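Local coordinates for putative DNA-binding protein (Streptomyces coelicolor, PDB 2EWT) that probably binds DNA through a helix-turn-helix domain as BldD, a central regulator of aerial mycelium formation in this organism, at residues A15-T18 / S23-G26; T18-S23 / D60-P65; G33-V38 / V52-E57; V40-Y43 / D47-V50. All coordinates share one frame; numbering follows the deposited sequence.

Overall arrangement
Following the chain from its N terminus, contact 1 joins the last turn of helix 3-19 to the start of helix 24-30, closing a short loop. Contact 2 begins in the same stretch, sharing T18 and S23, but closes a much longer loop by reaching the C-terminal end of helix 52-62; contacts 3 and 4 are both nested inside it. Contact 3 ties the loop before helix 37-45 to helix 52-62, and within it contact 4 closes the short connection after helix 37-45. Contact 1 is in series with contacts 3 and 4. One sulfate is touched by R54 of contact 3 and by Y43 and R48 of contact 4.

Contact 1: A15-T18 / S23-G26; sequences AIRT and SLHG
R17 lays its guanidinium group flat under the branch of L24, with L24 CG 3.8 Å above the plane and over its centre. The two side chains cross at about a right angle, and the closest approach is made by one methyl group, L24 CD2, which comes to 3.4 Å from R17 NE over that same face. R17 reaches this place with CG anti to the backbone N (chi1 168°) and a bend at chi3 (66°), which turns the guanidinium up beside the start of helix 24-30. Its NH1 ends 3.5 Å from S23 CA and donates to L22 O in the intervening turn, while NE forms a salt bridge with E44 of helix 37-45. The planar group is therefore covered by a leucine on one face, and its nitrogens are tied to polar partners, among them E44 and L22 O, which hold its rotation; the buried positive charge is probably balanced by the E44 carboxylate. An alanine at R17 would strip the guanidinium from beneath L24, and this is likely to leave E44 without its mate and L22 O without this donor. S23 occupies the N-cap position of helix 24-30, where its OG accepts from G26 N at 2.9 Å. L24 also packs on A37 and V40, linking the arginine to helix 37-45. A buried arginine on the first helix paired with a glutamate on the presumed recognition helix recalls phage 434 repressor, consistent with that helix-turn-helix fold.

Contact 2: T18-S23 / D60-P65; sequences TQQGLS and DFYGVP
Between Q20 and L22, the two residues that reach Y62, the chain turns on a 2.8 Å hydrogen bond from G21 N to T18 O. This bond closes the end of helix 3-19, and the positive phi of G21 (68°) lets the chain reverse there, sending both neighbouring side chains toward the end of helix 52-62. Q20 has CG placed between its backbone N and carbonyl carbon (chi1 61°) and is extended from there, which carries the amide to the tyrosine. Its CD stands 3.7 Å from Y62 CD1, and the amide and ring planes are 84° apart, so the two groups meet almost perpendicularly rather than stacking. L22 uses a single methyl: CD1 lies 4.3 Å from Y62 CE1, at the ring edge near its plane, and 4.4 Å from F61 CE2, spanning the two aromatic residues. F61 in turn sets CD2 3.7 Å above one face of the Y62 ring, offset toward the rim, and meets W35 edge-to-face. Y62 also packs on I16, R17 and V27. Just after Y62, G63 leaves the helix with positive phi, and G63 N bonds D60 O at 3.0 Å within a Schellman motif. Two helix ends, each followed by a glycine with positive phi, are thus brought together round a tyrosine, joining the first and last helices of the all-helical helix-turn-helix domain.

Contact 3: G33-V38 / V52-E57; sequences GRWKAV and VQRLAE. With SO4 (sulfate ion), chain C.
The indole of W35 meets R54 and E57 at its rim, although a third charged side chain, R34, takes a face: R54 NH1 lies in the ring plane, 3.2 Å from W35 CZ3, and E57 OE1 comes to 3.4 Å from W35 CH2. The ring and the R54 guanidinium are turned 77° apart, so R54 does not stack on the indole. Bends at chi2 and chi3 (69° and 68°) fold R54 back, bringing NH1 to a salt bridge with E57 OE1 at 3.2 Å. The other carboxylate oxygen, E57 OE2, pairs with R34 NH2 at 3.4 Å, completing a network of two arginines round one glutamate. R34 and W35 belong to the turn of the helix-turn-helix motif, between helix 24-30 and helix 37-45, and the network ties that turn to helix 52-62. R34 CG lies 3.8 Å above the centre of one indole face, and its guanidinium plane passes 3.3 Å from W35 CZ2, offset. R54 also turns NE and NH2 to a sulfate, probably from the crystallisation liquor: NH2 donates to SO4 O4 at 3.1 Å and NE adds a weak bond to the same oxygen. A leucine in place of R54 would probably cost E57 OE1 its charged partner and the sulfate these donors. On the same helix, A56 packs on Y5 of the second subunit.

Contact 4: V40-Y43 / D47-V50; sequences VGSY and DRAV. With SO4 (sulfate ion), chain C.
Y43 presents the edge of its ring to the chain that follows its own helix, the presumed recognition helix 37-45 of the helix-turn-helix motif. R48 O lies in the ring plane beside Y43 CD1, 3.7 Å away. V50 approaches obliquely, its CG2 3.4 Å from the same Y43 CD1, which packs the tyrosine against the loop. R48 extends past the ring: with CG anti to the backbone N (chi1 -180°) and the chain stretched out to NE, its CG passes 3.9 Å from Y43 CE1, and the guanidinium reaches the region of the phenol oxygen. Both side chains converge there on a sulfate, with Y43 OH 2.8 Å from SO4 O3 and R48 NE donating a weak, bent bond of 2.8 Å to SO4 O1. R48 NH2 adds further weak bonds to the anion, which R54 also binds. The ion probably came from the crystallisation liquor, but this cluster of arginines and a tyrosine is consistent with a site for a DNA backbone phosphate. The loop is held at its start by S42 O, which accepts from D47 N at 2.9 Å and weakly from R48 N, while D47 forms a salt bridge with R45. S42 OG, already bonded to V39 O, sits 3.4 Å from R48 CB and accepts from a water, to which R48 NH1 in turn donates at 3.0 Å.

Contact 1: A15-T18 / S23-G26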
loop_
_atom_site.group_PDB
_atom_site.type_symbol
_atom_site.label_atom_id
_atom_site.label_comp_id
_atom_site.label_asym_id
_atom_site.label_seq_id
_atom_site.Cartn_x
_atom_site.Cartn_y
_atom_site.Cartn_z
ATOM N N ALA A 15 -15.568 -1.858 5.564
ATOM C CA ALA A 15 -16.616 -0.934 5.144
ATOM C C ALA A 15 -16.908 -1.068 3.652
ATOM O O ALA A 15 -18.058 -1.225 3.254
ATOM C CB ALA A 15 -16.213 0.502 5.476
ATOM N N ILE A 16 -15.867 -1.017 2.826
ATOM C CA ILE A 16 -16.047 -1.134 1.382
ATOM C C ILE A 16 -16.692 -2.465 0.989
ATOM O O ILE A 16 -17.551 -2.506 0.107
ATOM C CB ILE A 16 -14.700 -0.947 0.639
ATOM C CG1 ILE A 16 -14.393 0.545 0.498
ATOM C CG2 ILE A 16 -14.753 -1.594 -0.738
ATOM C CD1 ILE A 16 -14.324 1.297 1.813
ATOM N N ARG A 17 -16.281 -3.548 1.642
ATOM C CA ARG A 17 -16.852 -4.861 1.352
ATOM C C ARG A 17 -18.350 -4.877 1.635
ATOM O O ARG A 17 -19.150 -5.211 0.763
ATOM C CB ARG A 17 -16.188 -5.944 2.203
ATOM C CG ARG A 17 -16.922 -7.279 2.159
ATOM C CD ARG A 17 -16.171 -8.365 2.910
ATOM N NE ARG A 17 -16.080 -8.126 4.351
ATOM C CZ ARG A 17 -17.099 -8.214 5.202
ATOM N NH1 ARG A 17 -18.317 -8.533 4.771
ATOM N NH2 ARG A 17 -16.893 -8.019 6.499
ATOM N N THR A 18 -18.715 -4.524 2.864
ATOM C CA THR A 18 -20.113 -4.508 3.283
ATOM C C THR A 18 -20.937 -3.512 2.477
ATOM O O THR A 18 -22.095 -3.775 2.151
ATOM C CB THR A 18 -20.240 -4.163 4.783
ATOM O OG1 THR A 18 -19.597 -2.908 5.044
ATOM C CG2 THR A 18 -19.593 -5.250 5.637
ATOM N N SER A 23 -20.678 -10.444 1.918
ATOM C CA SER A 23 -20.310 -10.994 3.215
ATOM C C SER A 23 -18.923 -11.573 2.952
ATOM O O SER A 23 -18.477 -11.596 1.804
ATOM C CB SER A 23 -21.265 -12.123 3.615
ATOM O OG SER A 23 -21.212 -13.188 2.675
ATOM N N LEU A 24 -18.233 -12.041 3.989
ATOM C CA LEU A 24 -16.917 -12.625 3.763
ATOM C C LEU A 24 -17.071 -13.856 2.868
ATOM O O LEU A 24 -16.227 -14.124 2.010
ATOM C CB LEU A 24 -16.255 -12.997 5.095
ATOM C CG LEU A 24 -15.764 -11.794 5.910
ATOM C CD1 LEU A 24 -15.262 -12.261 7.270
ATOM C CD2 LEU A 24 -14.657 -11.069 5.144
ATOM N N HIS A 25 -18.157 -14.602 3.065
ATOM C CA HIS A 25 -18.417 -15.784 2.247
ATOM C C HIS A 25 -18.625 -15.318 0.806
ATOM O O HIS A 25 -18.124 -15.930 -0.141
ATOM C CB HIS A 25 -19.679 -16.507 2.739
ATOM C CG HIS A 25 -19.995 -17.758 1.980
ATOM N ND1 HIS A 25 -21.267 -18.286 1.916
ATOM C CD2 HIS A 25 -19.206 -18.596 1.269
ATOM C CE1 HIS A 25 -21.248 -19.393 1.197
ATOM N NE2 HIS A 25 -20.009 -19.604 0.792
ATOM N N GLY A 26 -19.365 -14.223 0.654
ATOM C CA GLY A 26 -19.632 -13.679 -0.668
ATOM C C GLY A 26 -18.357 -13.328 -1.411
ATOM O O GLY A 26 -18.263 -13.521 -2.627
#

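Contact 2: T18-S23 / D60-P65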
loop_
_atom_site.group_PDB
_atom_site.type_symbol
_atom_site.label_atom_id
_atom_site.label_comp_id
_atom_site.label_asym_id
_atom_site.label_seq_id
_atom_site.Cartn_x
_atom_site.Cartn_y
_atom_site.Cartn_z
ATOM N N THR A 18 -18.715 -4.524 2.864
ATOM C CA THR A 18 -20.113 -4.508 3.283
ATOM C C THR A 18 -20.937 -3.512 2.477
ATOM O O THR A 18 -22.095 -3.775 2.151
ATOM C CB THR A 18 -20.240 -4.163 4.783
ATOM O OG1 THR A 18 -19.597 -2.908 5.044
ATOM C CG2 THR A 18 -19.593 -5.250 5.637
ATOM N N GLN A 19 -20.333 -2.375 2.148
ATOM C CA GLN A 19 -21.019 -1.340 1.381
ATOM C C GLN A 19 -21.594 -1.834 0.063
ATOM O O GLN A 19 -22.628 -1.341 -0.389
ATOM C CB GLN A 19 -20.078 -0.164 1.118
ATOM C CG GLN A 19 -20.054 0.855 2.238
ATOM C CD GLN A 19 -19.083 1.984 1.972
ATOM O OE1 GLN A 19 -18.970 2.467 0.845
ATOM N NE2 GLN A 19 -18.386 2.420 3.013
ATOM N N GLN A 20 -20.928 -2.796 -0.563
ATOM C CA GLN A 20 -21.428 -3.325 -1.821
ATOM C C GLN A 20 -22.174 -4.641 -1.632
ATOM O O GLN A 20 -22.298 -5.440 -2.560
ATOM C CB GLN A 20 -20.290 -3.485 -2.826
ATOM C CG GLN A 20 -19.192 -4.433 -2.415
ATOM C CD GLN A 20 -17.984 -4.302 -3.314
ATOM O OE1 GLN A 20 -17.267 -3.301 -3.265
ATOM N NE2 GLN A 20 -17.760 -5.302 -4.153
ATOM N N GLY A 21 -22.657 -4.853 -0.411
ATOM C CA GLY A 21 -23.439 -6.036 -0.087
ATOM C C GLY A 21 -22.791 -7.407 -0.084
ATOM O O GLY A 21 -23.476 -8.408 -0.289
ATOM N N LEU A 22 -21.487 -7.469 0.157
ATOM C CA LEU A 22 -20.793 -8.750 0.182
ATOM C C LEU A 22 -20.426 -9.176 1.601
ATOM O O LEU A 22 -19.947 -8.370 2.394
ATOM C CB LEU A 22 -19.507 -8.671 -0.650
ATOM C CG LEU A 22 -19.620 -8.522 -2.167
ATOM C CD1 LEU A 22 -18.229 -8.358 -2.766
ATOM C CD2 LEU A 22 -20.313 -9.742 -2.754
ATOM N N SER A 23 -20.678 -10.444 1.918
ATOM C CA SER A 23 -20.310 -10.994 3.215
ATOM C C SER A 23 -18.923 -11.573 2.952
ATOM O O SER A 23 -18.477 -11.596 1.804
ATOM C CB SER A 23 -21.265 -12.123 3.615
ATOM O OG SER A 23 -21.212 -13.188 2.675
ATOM N N ASP A 60 -9.022 -3.358 -6.646
ATOM C CA ASP A 60 -9.514 -3.703 -7.976
ATOM C C ASP A 60 -10.717 -4.628 -7.859
ATOM O O ASP A 60 -11.728 -4.441 -8.539
ATOM C CB ASP A 60 -8.410 -4.392 -8.781
ATOM C CG ASP A 60 -7.307 -3.438 -9.193
ATOM O OD1 ASP A 60 -7.187 -2.364 -8.569
ATOM O OD2 ASP A 60 -6.554 -3.764 -10.133
ATOM N N PHE A 61 -10.598 -5.628 -6.993
ATOM C CA PHE A 61 -11.676 -6.583 -6.774
ATOM C C PHE A 61 -12.959 -5.878 -6.348
ATOM O O PHE A 61 -14.038 -6.162 -6.872
ATOM C CB PHE A 61 -11.271 -7.596 -5.702
ATOM C CG PHE A 61 -12.375 -8.543 -5.317
ATOM C CD1 PHE A 61 -12.805 -9.530 -6.201
ATOM C CD2 PHE A 61 -12.998 -8.430 -4.081
ATOM C CE1 PHE A 61 -13.845 -10.395 -5.856
ATOM C CE2 PHE A 61 -14.038 -9.290 -3.725
ATOM C CZ PHE A 61 -14.461 -10.272 -4.616
ATOM N N TYR A 62 -12.839 -4.961 -5.394
ATOM C CA TYR A 62 -13.991 -4.226 -4.900
ATOM C C TYR A 62 -14.438 -3.114 -5.843
ATOM O O TYR A 62 -15.502 -2.529 -5.653
ATOM C CB TYR A 62 -13.694 -3.656 -3.514
ATOM C CG TYR A 62 -13.640 -4.713 -2.428
ATOM C CD1 TYR A 62 -14.689 -5.618 -2.262
ATOM C CD2 TYR A 62 -12.552 -4.801 -1.560
ATOM C CE1 TYR A 62 -14.661 -6.588 -1.260
ATOM C CE2 TYR A 62 -12.511 -5.771 -0.550
ATOM C CZ TYR A 62 -13.570 -6.660 -0.408
ATOM O OH TYR A 62 -13.539 -7.610 0.589
ATOM N N GLY A 63 -13.623 -2.829 -6.854
ATOM C CA GLY A 63 -13.968 -1.797 -7.817
ATOM C C GLY A 63 -13.850 -0.378 -7.291
ATOM O O GLY A 63 -14.597 0.510 -7.708
ATOM N N VAL A 64 -12.911 -0.157 -6.375
ATOM C CA VAL A 64 -12.703 1.168 -5.802
ATOM C C VAL A 64 -11.232 1.562 -5.885
ATOM O O VAL A 64 -10.356 0.703 -5.979
ATOM C CB VAL A 64 -13.117 1.216 -4.313
ATOM C CG1 VAL A 64 -14.569 0.798 -4.158
ATOM C CG2 VAL A 64 -12.205 0.319 -3.490
ATOM N N PRO A 65 -10.944 2.872 -5.869
ATOM C CA PRO A 65 -9.555 3.339 -5.936
ATOM C C PRO A 65 -8.851 2.992 -4.624
ATOM O O PRO A 65 -9.486 2.958 -3.572
ATOM C CB PRO A 65 -9.707 4.849 -6.116
ATOM C CG PRO A 65 -11.038 4.983 -6.801
ATOM C CD PRO A 65 -11.879 3.997 -6.035
#

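Contact 3: G33-V38 / V52-E57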
loop_
_atom_site.group_PDB
_atom_site.type_symbol
_atom_site.label_atom_id
_atom_site.label_comp_id
_atom_site.label_asym_id
_atom_site.label_seq_id
_atom_site.Cartn_x
_atom_site.Cartn_y
_atom_site.Cartn_z
ATOM N N GLY A 33 -12.634 -18.167 -4.816
ATOM C CA GLY A 33 -11.737 -18.697 -3.805
ATOM C C GLY A 33 -10.384 -18.018 -3.675
ATOM O O GLY A 33 -9.588 -18.385 -2.811
ATOM N N ARG A 34 -10.107 -17.027 -4.513
ATOM C CA ARG A 34 -8.816 -16.349 -4.436
ATOM C C ARG A 34 -8.675 -15.618 -3.108
ATOM O O ARG A 34 -7.617 -15.653 -2.483
ATOM C CB ARG A 34 -8.654 -15.353 -5.582
ATOM C CG ARG A 34 -7.254 -14.768 -5.654
ATOM C CD ARG A 34 -7.129 -13.749 -6.766
ATOM N NE ARG A 34 -5.749 -13.298 -6.915
ATOM C CZ ARG A 34 -5.382 -12.252 -7.646
ATOM N NH1 ARG A 34 -6.295 -11.541 -8.293
ATOM N NH2 ARG A 34 -4.104 -11.914 -7.727
ATOM N N TRP A 35 -9.753 -14.965 -2.688
ATOM C CA TRP A 35 -9.773 -14.219 -1.432
ATOM C C TRP A 35 -10.609 -15.002 -0.420
ATOM O O TRP A 35 -11.838 -14.905 -0.406
ATOM C CB TRP A 35 -10.382 -12.835 -1.658
ATOM C CG TRP A 35 -9.744 -12.077 -2.788
ATOM C CD1 TRP A 35 -10.389 -11.428 -3.798
ATOM C CD2 TRP A 35 -8.340 -11.913 -3.039
ATOM N NE1 TRP A 35 -9.481 -10.875 -4.667
ATOM C CE2 TRP A 35 -8.214 -11.156 -4.224
ATOM C CE3 TRP A 35 -7.176 -12.335 -2.378
ATOM C CZ2 TRP A 35 -6.970 -10.810 -4.767
ATOM C CZ3 TRP A 35 -5.937 -11.990 -2.918
ATOM C CH2 TRP A 35 -5.848 -11.234 -4.103
ATOM N N LYS A 36 -9.930 -15.780 0.416
ATOM C CA LYS A 36 -10.598 -16.595 1.426
ATOM C C LYS A 36 -11.192 -15.754 2.551
ATOM O O LYS A 36 -10.589 -14.783 3.001
ATOM C CB LYS A 36 -9.617 -17.614 2.019
ATOM C CG LYS A 36 -9.131 -18.682 1.048
ATOM C CD LYS A 36 -10.248 -19.639 0.655
ATOM C CE LYS A 36 -9.699 -20.867 -0.072
ATOM N NZ LYS A 36 -8.930 -20.506 -1.295
ATOM N N ALA A 37 -12.376 -16.148 3.008
ATOM C CA ALA A 37 -13.071 -15.440 4.081
ATOM C C ALA A 37 -12.222 -15.269 5.339
ATOM O O ALA A 37 -12.219 -14.205 5.953
ATOM C CB ALA A 37 -14.368 -16.174 4.426
ATOM N N VAL A 38 -11.508 -16.323 5.725
ATOM C CA VAL A 38 -10.672 -16.273 6.922
ATOM C C VAL A 38 -9.520 -15.282 6.763
ATOM O O VAL A 38 -9.182 -14.561 7.699
ATOM C CB VAL A 38 -10.103 -17.677 7.254
ATOM C CG1 VAL A 38 -9.106 -17.588 8.397
ATOM C CG2 VAL A 38 -11.245 -18.613 7.630
ATOM N N VAL A 52 1.199 -3.865 -0.034
ATOM C CA VAL A 52 0.726 -2.899 -1.016
ATOM C C VAL A 52 0.116 -3.658 -2.200
ATOM O O VAL A 52 -0.965 -3.321 -2.680
ATOM C CB VAL A 52 1.874 -2.010 -1.537
ATOM C CG1 VAL A 52 1.388 -1.168 -2.707
ATOM C CG2 VAL A 52 2.377 -1.100 -0.417
ATOM N N GLN A 53 0.813 -4.691 -2.662
ATOM C CA GLN A 53 0.322 -5.478 -3.794
ATOM C C GLN A 53 -1.060 -6.061 -3.496
ATOM O O GLN A 53 -1.965 -5.988 -4.330
ATOM C CB GLN A 53 1.320 -6.593 -4.132
ATOM C CG GLN A 53 0.901 -7.488 -5.295
ATOM C CD GLN A 53 2.006 -8.437 -5.724
ATOM O OE1 GLN A 53 2.762 -8.939 -4.897
ATOM N NE2 GLN A 53 2.093 -8.697 -7.023
ATOM N N ARG A 54 -1.228 -6.617 -2.300
ATOM C CA ARG A 54 -2.509 -7.199 -1.905
ATOM C C ARG A 54 -3.585 -6.115 -1.822
ATOM O O ARG A 54 -4.718 -6.321 -2.258
ATOM C CB ARG A 54 -2.386 -7.896 -0.545
ATOM C CG ARG A 54 -3.564 -8.803 -0.206
ATOM C CD ARG A 54 -3.588 -10.028 -1.115
ATOM N NE ARG A 54 -2.462 -10.923 -0.849
ATOM C CZ ARG A 54 -2.111 -11.943 -1.626
ATOM N NH1 ARG A 54 -2.795 -12.208 -2.732
ATOM N NH2 ARG A 54 -1.077 -12.705 -1.296
ATOM N N LEU A 55 -3.237 -4.961 -1.256
ATOM C CA LEU A 55 -4.209 -3.874 -1.146
ATOM C C LEU A 55 -4.687 -3.444 -2.530
ATOM O O LEU A 55 -5.878 -3.206 -2.740
ATOM C CB LEU A 55 -3.607 -2.671 -0.416
ATOM C CG LEU A 55 -4.603 -1.535 -0.143
ATOM C CD1 LEU A 55 -5.748 -2.064 0.710
ATOM C CD2 LEU A 55 -3.906 -0.379 0.556
ATOM N N ALA A 56 -3.755 -3.341 -3.472
ATOM C CA ALA A 56 -4.094 -2.947 -4.833
ATOM C C ALA A 56 -5.002 -3.988 -5.483
ATOM O O ALA A 56 -5.929 -3.641 -6.215
ATOM C CB ALA A 56 -2.823 -2.769 -5.662
ATOM N N GLU A 57 -4.737 -5.262 -5.213
ATOM C CA GLU A 57 -5.541 -6.340 -5.782
ATOM C C GLU A 57 -6.955 -6.310 -5.206
ATOM O O GLU A 57 -7.931 -6.531 -5.924
ATOM C CB GLU A 57 -4.880 -7.698 -5.507
ATOM C CG GLU A 57 -3.438 -7.770 -6.007
ATOM C CD GLU A 57 -2.723 -9.058 -5.637
ATOM O OE1 GLU A 57 -2.898 -9.543 -4.498
ATOM O OE2 GLU A 57 -1.964 -9.574 -6.484
HETATM S S SO4 C . -0.715 -12.790 2.068
HETATM O O1 SO4 C . -1.104 -12.435 3.445
HETATM O O2 SO4 C . 0.252 -13.903 2.098
HETATM O O3 SO4 C . -1.912 -13.208 1.313
HETATM O O4 SO4 C . -0.101 -11.620 1.411
#

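Contact 4: V40-Y43 / D47-V50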
loop_
_atom_site.group_PDB
_atom_site.type_symbol
_atom_site.label_atom_id
_atom_site.label_comp_id
_atom_site.label_asym_id
_atom_site.label_seq_id
_atom_site.Cartn_x
_atom_site.Cartn_y
_atom_site.Cartn_z
ATOM N N VAL A 40 -9.361 -12.634 4.490
ATOM C CA VAL A 40 -9.888 -11.277 4.378
ATOM C C VAL A 40 -10.311 -10.802 5.765
ATOM O O VAL A 40 -10.099 -9.646 6.124
ATOM C CB VAL A 40 -11.091 -11.217 3.419
ATOM C CG1 VAL A 40 -11.670 -9.810 3.396
ATOM C CG2 VAL A 40 -10.646 -11.619 2.015
ATOM N N GLY A 41 -10.897 -11.705 6.548
ATOM C CA GLY A 41 -11.297 -11.346 7.896
ATOM C C GLY A 41 -10.092 -10.890 8.705
ATOM O O GLY A 41 -10.146 -9.873 9.405
ATOM N N SER A 42 -8.992 -11.630 8.608
ATOM C CA SER A 42 -7.793 -11.266 9.355
ATOM C C SER A 42 -7.266 -9.900 8.916
ATOM O O SER A 42 -6.753 -9.144 9.741
ATOM C CB SER A 42 -6.705 -12.342 9.215
ATOM O OG SER A 42 -6.274 -12.505 7.879
ATOM N N TYR A 43 -7.405 -9.573 7.631
ATOM C CA TYR A 43 -6.958 -8.267 7.145
ATOM C C TYR A 43 -7.842 -7.192 7.774
ATOM O O TYR A 43 -7.358 -6.149 8.213
ATOM C CB TYR A 43 -7.102 -8.126 5.620
ATOM C CG TYR A 43 -6.258 -9.032 4.747
ATOM C CD1 TYR A 43 -4.974 -9.428 5.130
ATOM C CD2 TYR A 43 -6.725 -9.438 3.496
ATOM C CE1 TYR A 43 -4.176 -10.205 4.280
ATOM C CE2 TYR A 43 -5.938 -10.214 2.642
ATOM C CZ TYR A 43 -4.665 -10.592 3.040
ATOM O OH TYR A 43 -3.892 -11.361 2.200
ATOM N N ASP A 47 -5.130 -8.225 11.995
ATOM C CA ASP A 47 -4.368 -9.318 12.596
ATOM C C ASP A 47 -3.328 -9.898 11.638
ATOM O O ASP A 47 -2.413 -10.610 12.059
ATOM C CB ASP A 47 -5.320 -10.431 13.040
ATOM C CG ASP A 47 -6.162 -10.041 14.239
ATOM O OD1 ASP A 47 -7.134 -10.767 14.538
ATOM O OD2 ASP A 47 -5.851 -9.020 14.891
ATOM N N ARG A 48 -3.483 -9.599 10.353
ATOM C CA ARG A 48 -2.565 -10.081 9.324
ATOM C C ARG A 48 -2.157 -8.920 8.426
ATOM O O ARG A 48 -2.994 -8.114 8.027
ATOM C CB ARG A 48 -3.243 -11.176 8.500
ATOM C CG ARG A 48 -2.387 -11.769 7.394
ATOM C CD ARG A 48 -3.071 -12.995 6.811
ATOM N NE ARG A 48 -2.318 -13.597 5.716
ATOM C CZ ARG A 48 -2.651 -14.745 5.130
ATOM N NH1 ARG A 48 -3.722 -15.412 5.540
ATOM N NH2 ARG A 48 -1.918 -15.223 4.133
ATOM N N ALA A 49 -0.868 -8.840 8.108
ATOM C CA ALA A 49 -0.356 -7.758 7.271
ATOM C C ALA A 49 -0.898 -7.737 5.846
ATOM O O ALA A 49 -0.915 -8.754 5.154
ATOM C CB ALA A 49 1.169 -7.810 7.234
ATOM N N VAL A 50 -1.342 -6.559 5.416
ATOM C CA VAL A 50 -1.855 -6.358 4.067
ATOM C C VAL A 50 -0.740 -5.648 3.295
ATOM O O VAL A 50 -0.406 -4.510 3.612
ATOM C CB VAL A 50 -3.107 -5.443 4.066
ATOM C CG1 VAL A 50 -3.521 -5.123 2.635
ATOM C CG2 VAL A 50 -4.250 -6.117 4.803
HETATM S S SO4 C . -0.715 -12.790 2.068
HETATM O O1 SO4 C . -1.104 -12.435 3.445
HETATM O O2 SO4 C . 0.252 -13.903 2.098
HETATM O O3 SO4 C . -1.912 -13.208 1.313
HETATM O O4 SO4 C . -0.101 -11.620 1.411
HETATM O O HOH W 1 -5.375 -15.311 8.078
#